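Long-range contacts in alginate lyase (Chitinophaga sp. MD30, PDB 6KCW), which cleaves alginate, presumably by beta-elimination, as a bacterial member of polysaccharide lyase family 36: residues 82-87 with 226-231; 136-141 with 194-199; 163-168 with 183-188. One frame throughout, in Å; residues are numbered along the deposited sequence.

Contact 1: residues 82-87 with 226-231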
# COMPACT_ATOMS: atom_id res chain seq x y z
N SER A 82 -18.04 7.72 3.33
CA SER A 82 -19.43 7.44 2.97
C SER A 82 -19.74 7.88 1.54
O SER A 82 -20.40 7.15 0.79
CB SER A 82 -20.36 8.15 3.96
OG SER A 82 -21.68 7.63 3.86
N GLN A 83 -19.28 9.07 1.16
CA GLN A 83 -19.45 9.58 -0.20
C GLN A 83 -18.13 9.63 -0.94
O GLN A 83 -17.86 10.58 -1.67
CB GLN A 83 -20.08 10.97 -0.20
CG GLN A 83 -21.56 10.99 0.06
CD GLN A 83 -21.85 11.46 1.44
OE1 GLN A 83 -21.56 12.61 1.79
NE2 GLN A 83 -22.40 10.58 2.26
N PHE A 84 -17.29 8.62 -0.74
CA PHE A 84 -16.03 8.58 -1.47
C PHE A 84 -16.31 8.54 -2.97
O PHE A 84 -17.24 7.88 -3.43
CB PHE A 84 -15.22 7.36 -1.03
CG PHE A 84 -13.83 7.34 -1.58
CD1 PHE A 84 -12.80 7.96 -0.90
CD2 PHE A 84 -13.55 6.69 -2.78
CE1 PHE A 84 -11.51 7.94 -1.40
CE2 PHE A 84 -12.27 6.66 -3.29
CZ PHE A 84 -11.25 7.29 -2.60
N ASP A 85 -15.52 9.29 -3.73
CA ASP A 85 -15.68 9.33 -5.18
C ASP A 85 -14.68 8.35 -5.77
O ASP A 85 -13.48 8.63 -5.85
CB ASP A 85 -15.49 10.74 -5.72
CG ASP A 85 -15.67 10.82 -7.24
OD1 ASP A 85 -16.22 9.86 -7.85
OD2 ASP A 85 -15.26 11.85 -7.83
N TRP A 86 -15.19 7.19 -6.19
CA TRP A 86 -14.31 6.13 -6.70
C TRP A 86 -13.38 6.66 -7.78
O TRP A 86 -12.17 6.40 -7.74
CB TRP A 86 -15.15 4.99 -7.27
CG TRP A 86 -15.97 4.21 -6.29
CD1 TRP A 86 -17.29 3.91 -6.41
CD2 TRP A 86 -15.52 3.60 -5.08
NE1 TRP A 86 -17.70 3.16 -5.35
CE2 TRP A 86 -16.63 2.95 -4.51
CE3 TRP A 86 -14.29 3.53 -4.41
CZ2 TRP A 86 -16.56 2.24 -3.31
CZ3 TRP A 86 -14.21 2.83 -3.22
CH2 TRP A 86 -15.34 2.19 -2.68
N SER A 87 -13.93 7.39 -8.74
CA SER A 87 -13.20 7.90 -9.91
C SER A 87 -12.54 6.71 -10.61
O SER A 87 -13.20 5.68 -10.80
CB SER A 87 -12.26 9.01 -9.48
OG SER A 87 -11.56 9.49 -10.60
N VAL A 226 -13.95 16.18 -6.32
CA VAL A 226 -14.24 16.48 -4.93
C VAL A 226 -13.14 15.95 -4.02
O VAL A 226 -12.41 15.02 -4.37
CB VAL A 226 -15.61 15.91 -4.47
CG1 VAL A 226 -16.75 16.59 -5.20
CG2 VAL A 226 -15.65 14.40 -4.66
N ASP A 227 -13.04 16.55 -2.84
CA ASP A 227 -12.22 15.97 -1.78
C ASP A 227 -12.86 14.68 -1.32
O ASP A 227 -14.08 14.60 -1.18
CB ASP A 227 -12.07 16.94 -0.61
CG ASP A 227 -11.30 18.22 -0.96
OD1 ASP A 227 -10.54 18.23 -1.95
OD2 ASP A 227 -11.44 19.24 -0.25
N SER A 228 -12.04 13.65 -1.11
CA SER A 228 -12.51 12.35 -0.64
C SER A 228 -11.59 11.84 0.46
O SER A 228 -10.45 12.28 0.59
CB SER A 228 -12.60 11.33 -1.77
OG SER A 228 -13.83 11.45 -2.46
N TYR A 229 -12.10 10.90 1.25
CA TYR A 229 -11.44 10.49 2.48
C TYR A 229 -11.34 8.97 2.57
O TYR A 229 -12.22 8.25 2.09
CB TYR A 229 -12.18 11.07 3.70
CG TYR A 229 -12.34 12.59 3.63
CD1 TYR A 229 -11.36 13.44 4.13
CD2 TYR A 229 -13.46 13.16 3.03
CE1 TYR A 229 -11.51 14.83 4.06
CE2 TYR A 229 -13.61 14.54 2.95
CZ TYR A 229 -12.63 15.37 3.46
OH TYR A 229 -12.79 16.74 3.37
N ILE A 230 -10.25 8.50 3.17
CA ILE A 230 -10.02 7.09 3.45
C ILE A 230 -9.56 6.98 4.90
O ILE A 230 -8.78 7.81 5.37
CB ILE A 230 -8.98 6.48 2.48
CG1 ILE A 230 -9.47 6.56 1.03
CG2 ILE A 230 -8.64 5.04 2.86
CD1 ILE A 230 -8.38 6.43 0.01
N TYR A 231 -10.06 5.97 5.60
CA TYR A 231 -9.75 5.80 7.02
C TYR A 231 -9.03 4.48 7.25
O TYR A 231 -9.50 3.43 6.83
CB TYR A 231 -11.03 5.85 7.85
CG TYR A 231 -11.89 7.08 7.64
CD1 TYR A 231 -12.80 7.14 6.59
CD2 TYR A 231 -11.83 8.15 8.51
CE1 TYR A 231 -13.61 8.25 6.41
CE2 TYR A 231 -12.64 9.26 8.35
CZ TYR A 231 -13.52 9.30 7.30
OH TYR A 231 -14.31 10.39 7.13
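Phe84, in the loop after strand 71-80, lays its ring against the start of strand 228-241, the tight part of the contact. Ser228 OG lies over one face of the ring, and Ser228 CB is 3.5 Å from Phe84 CD1. At the ring edge the carbonyl O of Tyr229 approaches Phe84 CD1 to 3.1 Å. Farther along, Ile230 CG1 meets Phe84 CE1 obliquely at 3.5 Å. With CG anti to the backbone N (chi1 -172°), the ring swings in against the strand, where Arg215 of the six-stranded sheet also touches it. Cutting Phe84 back to an alanine would probably open a gap over Ser228 and Ile230, leaving the loop held by the Asp85 N bond with less packing behind it. The outer side is looser: exposed Val226 brings CG2 to 3.8 Å from Asp85 CB, their side chains crossing at about a right angle, while the Asp85 carboxylate turns to Ser224. Between the two zones Asp85 N donates to Ser228 OG at 3.0 Å (160°), and that hydroxyl gives a weak bond to Asp227 O. The loop is thus fastened by one side-chain acceptor and an apolar ring, with no backbone pairing between the segments.

Contact 2: residues 136-141 with 194-199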
# COMPACT_ATOMS: atom_id res chain seq x y z
N HIS A 136 7.54 -6.44 -9.94
CA HIS A 136 8.46 -7.53 -9.63
C HIS A 136 9.24 -7.88 -10.88
O HIS A 136 9.06 -7.29 -11.96
CB HIS A 136 7.71 -8.73 -9.08
CG HIS A 136 6.64 -9.23 -10.01
ND1 HIS A 136 6.75 -10.42 -10.69
CD2 HIS A 136 5.45 -8.70 -10.37
CE1 HIS A 136 5.67 -10.60 -11.43
NE2 HIS A 136 4.87 -9.57 -11.26
N LYS A 137 10.13 -8.87 -10.74
CA LYS A 137 11.10 -9.17 -11.79
C LYS A 137 10.41 -9.60 -13.07
O LYS A 137 10.95 -9.38 -14.17
CB LYS A 137 12.06 -10.25 -11.31
CG LYS A 137 13.00 -10.75 -12.38
CD LYS A 137 14.08 -9.75 -12.66
CE LYS A 137 14.85 -10.15 -13.88
NZ LYS A 137 14.00 -9.87 -15.08
N ASP A 138 9.23 -10.21 -12.96
CA ASP A 138 8.60 -10.85 -14.11
C ASP A 138 7.23 -10.25 -14.43
O ASP A 138 6.43 -10.90 -15.11
CB ASP A 138 8.48 -12.36 -13.88
CG ASP A 138 9.83 -13.02 -13.65
OD1 ASP A 138 10.62 -13.09 -14.61
OD2 ASP A 138 10.08 -13.48 -12.51
N GLN A 139 6.95 -9.04 -13.96
CA GLN A 139 5.68 -8.40 -14.30
C GLN A 139 5.52 -8.36 -15.81
O GLN A 139 6.51 -8.16 -16.54
CB GLN A 139 5.60 -6.99 -13.70
CG GLN A 139 6.63 -6.02 -14.23
CD GLN A 139 6.71 -4.75 -13.41
OE1 GLN A 139 7.54 -4.64 -12.51
NE2 GLN A 139 5.85 -3.79 -13.72
N PRO A 140 4.33 -8.57 -16.32
CA PRO A 140 4.15 -8.64 -17.78
C PRO A 140 4.14 -7.28 -18.44
O PRO A 140 4.46 -7.16 -19.62
CB PRO A 140 2.78 -9.32 -17.91
CG PRO A 140 2.06 -8.89 -16.68
CD PRO A 140 3.09 -8.88 -15.60
N GLY A 141 3.73 -6.25 -17.71
CA GLY A 141 3.64 -4.91 -18.23
C GLY A 141 4.63 -3.97 -17.55
O GLY A 141 5.31 -4.32 -16.59
N ALA A 194 3.72 -17.58 -5.36
CA ALA A 194 5.16 -17.51 -5.35
C ALA A 194 5.58 -16.54 -6.44
O ALA A 194 4.84 -16.29 -7.40
CB ALA A 194 5.77 -18.90 -5.53
N ILE A 195 6.77 -15.95 -6.29
CA ILE A 195 7.14 -14.80 -7.11
C ILE A 195 8.65 -14.66 -7.09
O ILE A 195 9.32 -15.11 -6.16
CB ILE A 195 6.44 -13.52 -6.58
CG1 ILE A 195 6.40 -12.43 -7.65
CG2 ILE A 195 7.14 -13.01 -5.35
CD1 ILE A 195 5.78 -11.12 -7.16
N ARG A 196 9.18 -14.03 -8.13
CA ARG A 196 10.57 -13.59 -8.18
C ARG A 196 10.55 -12.07 -8.08
O ARG A 196 9.94 -11.41 -8.92
CB ARG A 196 11.23 -14.08 -9.47
CG ARG A 196 12.65 -13.58 -9.75
CD ARG A 196 13.33 -14.47 -10.78
NE ARG A 196 12.60 -14.52 -12.04
CZ ARG A 196 13.09 -15.00 -13.18
NH1 ARG A 196 14.34 -15.47 -13.25
NH2 ARG A 196 12.34 -14.98 -14.28
N TRP A 197 11.16 -11.54 -7.02
CA TRP A 197 11.24 -10.09 -6.83
C TRP A 197 12.45 -9.49 -7.51
O TRP A 197 12.34 -8.44 -8.15
CB TRP A 197 11.31 -9.73 -5.34
CG TRP A 197 10.11 -10.11 -4.56
CD1 TRP A 197 10.01 -11.15 -3.71
CD2 TRP A 197 8.84 -9.45 -4.56
NE1 TRP A 197 8.75 -11.19 -3.17
CE2 TRP A 197 8.01 -10.15 -3.67
CE3 TRP A 197 8.33 -8.32 -5.22
CZ2 TRP A 197 6.69 -9.78 -3.42
CZ3 TRP A 197 7.02 -7.95 -4.98
CH2 TRP A 197 6.21 -8.68 -4.08
N THR A 198 13.60 -10.14 -7.37
CA THR A 198 14.88 -9.59 -7.78
C THR A 198 15.72 -10.69 -8.41
O THR A 198 15.53 -11.88 -8.13
CB THR A 198 15.63 -8.99 -6.58
OG1 THR A 198 15.82 -10.01 -5.59
CG2 THR A 198 14.82 -7.87 -5.93
N THR A 199 16.66 -10.29 -9.28
CA THR A 199 17.75 -11.17 -9.65
C THR A 199 19.10 -10.70 -9.11
O THR A 199 20.07 -11.46 -9.17
CB THR A 199 17.84 -11.34 -11.18
OG1 THR A 199 17.66 -10.08 -11.84
CG2 THR A 199 16.76 -12.32 -11.66
O HOH W 1 7.85 -13.12 -10.60
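Ile195 CD1 sits over one face of the His136 imidazole, 3.9 Å from the centroid of the His136 ring in a CH-pi contact. Gln139 N lies above the opposite face, toward the rim, Arg196 O is at the edge, in plane, and the ring of Phe147 also meets the imidazole. The Trp197 indole has Ile195 CG2 over one face, and His136 CB touches its CE3. The Arg196 guanidinium and the Asp138 carboxylate, nearly coplanar (29°), form a side-on salt bridge through two nitrogens: Arg196 NE hydrogen-bonds in the guanidinium plane to the syn lone pair of Asp138 OD2 at 2.8 Å, and Arg196 NH2 to Asp138 OD1 at 2.6 Å, that oxygen tilted out of the plane. A bend at chi3 (58°) of Arg196 turns the guanidinium to this grip. His136 to Gln139 form a type I beta turn after strand 128-135 of the six-stranded sheet; the turn is fastened to the end of strand 188-195, at the edge of the nine-stranded sheet, in a two-sheet fold consistent with the concanavalin-like clan. Lys137 N donates to Arg196 O at 3.1 Å. One water binds His136 ND1, donates to Asp138 OD2 and accepts from Arg196 N; Asp145 holds His136 NE2. The Lys137 chain runs beside Arg196, bends past Thr199 with Lys137 CE 3.5 Å from Thr199 OG1, and delivers NZ to Trp109 O.

Contact 3: residues 163-168 with 183-188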
# COMPACT_ATOMS: atom_id res chain seq x y z
N TYR A 163 -12.71 -2.93 5.70
CA TYR A 163 -12.07 -4.11 5.15
C TYR A 163 -10.75 -4.35 5.87
O TYR A 163 -9.89 -3.45 5.91
CB TYR A 163 -11.84 -3.94 3.65
CG TYR A 163 -13.13 -3.88 2.87
CD1 TYR A 163 -13.79 -5.04 2.45
CD2 TYR A 163 -13.70 -2.67 2.56
CE1 TYR A 163 -14.98 -4.98 1.74
CE2 TYR A 163 -14.88 -2.59 1.85
CZ TYR A 163 -15.51 -3.73 1.44
OH TYR A 163 -16.69 -3.60 0.73
N HIS A 164 -10.59 -5.53 6.46
CA HIS A 164 -9.30 -5.90 7.04
C HIS A 164 -8.40 -6.47 5.96
O HIS A 164 -8.81 -7.34 5.18
CB HIS A 164 -9.44 -6.91 8.17
CG HIS A 164 -8.15 -7.14 8.89
ND1 HIS A 164 -7.72 -6.34 9.92
CD2 HIS A 164 -7.17 -8.06 8.70
CE1 HIS A 164 -6.54 -6.75 10.35
NE2 HIS A 164 -6.18 -7.79 9.62
N VAL A 165 -7.15 -5.99 5.93
CA VAL A 165 -6.15 -6.38 4.95
C VAL A 165 -4.98 -7.01 5.68
O VAL A 165 -4.43 -6.41 6.62
CB VAL A 165 -5.69 -5.16 4.13
CG1 VAL A 165 -4.87 -5.59 2.91
CG2 VAL A 165 -6.88 -4.30 3.74
N HIS A 166 -4.60 -8.22 5.26
CA HIS A 166 -3.35 -8.86 5.64
C HIS A 166 -2.44 -8.95 4.41
O HIS A 166 -2.87 -9.38 3.33
CB HIS A 166 -3.60 -10.26 6.22
CG HIS A 166 -2.35 -11.02 6.53
ND1 HIS A 166 -1.58 -10.75 7.64
CD2 HIS A 166 -1.72 -12.01 5.87
CE1 HIS A 166 -0.53 -11.55 7.65
NE2 HIS A 166 -0.59 -12.32 6.58
N VAL A 167 -1.18 -8.54 4.58
CA VAL A 167 -0.18 -8.62 3.52
C VAL A 167 1.01 -9.42 4.05
O VAL A 167 1.42 -9.24 5.20
CB VAL A 167 0.28 -7.22 3.05
CG1 VAL A 167 1.61 -7.29 2.35
CG2 VAL A 167 -0.78 -6.59 2.16
N TYR A 168 1.52 -10.33 3.22
CA TYR A 168 2.69 -11.14 3.54
C TYR A 168 3.62 -11.13 2.34
O TYR A 168 3.17 -11.33 1.21
CB TYR A 168 2.30 -12.59 3.88
CG TYR A 168 3.48 -13.53 4.01
CD1 TYR A 168 4.50 -13.26 4.92
CD2 TYR A 168 3.57 -14.70 3.26
CE1 TYR A 168 5.57 -14.12 5.07
CE2 TYR A 168 4.65 -15.56 3.40
CZ TYR A 168 5.65 -15.26 4.31
OH TYR A 168 6.74 -16.09 4.47
N ILE A 183 -1.88 -11.17 -0.40
CA ILE A 183 -2.86 -10.22 0.12
C ILE A 183 -4.11 -10.97 0.56
O ILE A 183 -4.70 -11.71 -0.23
CB ILE A 183 -3.25 -9.16 -0.93
CG1 ILE A 183 -2.03 -8.32 -1.32
CG2 ILE A 183 -4.38 -8.27 -0.38
CD1 ILE A 183 -2.28 -7.44 -2.50
N ILE A 184 -4.53 -10.75 1.80
CA ILE A 184 -5.71 -11.38 2.38
C ILE A 184 -6.65 -10.28 2.86
O ILE A 184 -6.24 -9.43 3.66
CB ILE A 184 -5.36 -12.34 3.54
CG1 ILE A 184 -4.17 -13.24 3.18
CG2 ILE A 184 -6.57 -13.19 3.92
CD1 ILE A 184 -4.50 -14.34 2.19
N ILE A 185 -7.89 -10.29 2.37
CA ILE A 185 -8.87 -9.26 2.70
C ILE A 185 -10.08 -9.94 3.30
O ILE A 185 -10.70 -10.81 2.66
CB ILE A 185 -9.25 -8.41 1.48
CG1 ILE A 185 -8.01 -7.73 0.90
CG2 ILE A 185 -10.29 -7.35 1.84
CD1 ILE A 185 -8.32 -6.93 -0.34
N ASN A 186 -10.44 -9.55 4.53
CA ASN A 186 -11.53 -10.20 5.25
C ASN A 186 -11.32 -11.71 5.29
O ASN A 186 -12.25 -12.48 5.03
CB ASN A 186 -12.89 -9.88 4.63
CG ASN A 186 -13.34 -8.47 4.91
OD1 ASN A 186 -12.74 -7.76 5.71
ND2 ASN A 186 -14.43 -8.06 4.25
N GLY A 187 -10.09 -12.14 5.56
CA GLY A 187 -9.79 -13.56 5.63
C GLY A 187 -9.89 -14.32 4.32
O GLY A 187 -9.65 -15.54 4.31
N THR A 188 -10.21 -13.65 3.21
CA THR A 188 -10.32 -14.26 1.89
C THR A 188 -9.05 -13.98 1.09
O THR A 188 -8.59 -12.83 1.04
CB THR A 188 -11.53 -13.70 1.13
OG1 THR A 188 -12.74 -14.18 1.74
CG2 THR A 188 -11.48 -14.10 -0.35
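His166 and Ile184 form an antiparallel hydrogen-bonded pair: His166 N donates to Ile184 O at 2.6 Å, almost straight at 177°, and Ile184 N returns a bond to His166 O at 2.6 Å. On either side are the non-hydrogen-bonded pairs Val165 with Ile185 and Val167 with Ile183. Toward the hairpin end, Asn186 N gives its hydrogen to His164 O at 2.8 Å, but the return bond comes to a side chain: His164 N donates to Asn186 OD1 at 3.2 Å, tilted from the plane of that carbonyl. The Asn186 amide so placed brings ND2 to 3.6 Å from Tyr163 CD1, its plane 20° from the Tyr163 ring. On the face bearing His166 and Ile184, His166 CG stands anti to the backbone N (chi1 176°), which lays the ring alongside Ile184; Ile184 CG1 touches the ring edge at His166 CD2, 3.8 Å apart. On the face of Val165, Val167, Ile183 and Ile185, Val167 CG2 meets Ile183 CG1 at 4.1 Å. Asn186 is held by a type I' turn from Ile185 to Thr188, in which Asn186 and Gly187 take positive phi; this tight turn leads strand 179-185 into strand 188-195. Farther out, Asp75 of strand 71-80 binds both His166 and His164, and Asp77 binds His164 as well. The histidines of strand 162-170 are thus tied laterally to the aspartates of strand 71-80, while Val165, Val167, Ile183 and Ile185 pack into the interior between the sheets, on Met118 and Leu116 of strand 113-122.

Overall arrangement
From the N terminus, the chain first reaches 82-87, opening the long loop that contact 1 closes at 226-231; it ties the loop between strands 71-80 and 89-92 to the start of strand 228-241. Contacts 2 and 3 both fall inside it: 136-141 opens the loop closed by 194-199, tying the turn after strand 128-135 to the end of strand 188-195, and within that lies the hairpin of contact 3, 163-168 with 183-188. The nesting is strict, with no crossing. All three reach the nine-stranded sheet. Contacts 1 and 2 lie on opposite sides of the chain's centre, with centres about 32 Å apart, and the centre of contact 3 is about 21 Å from each of theirs.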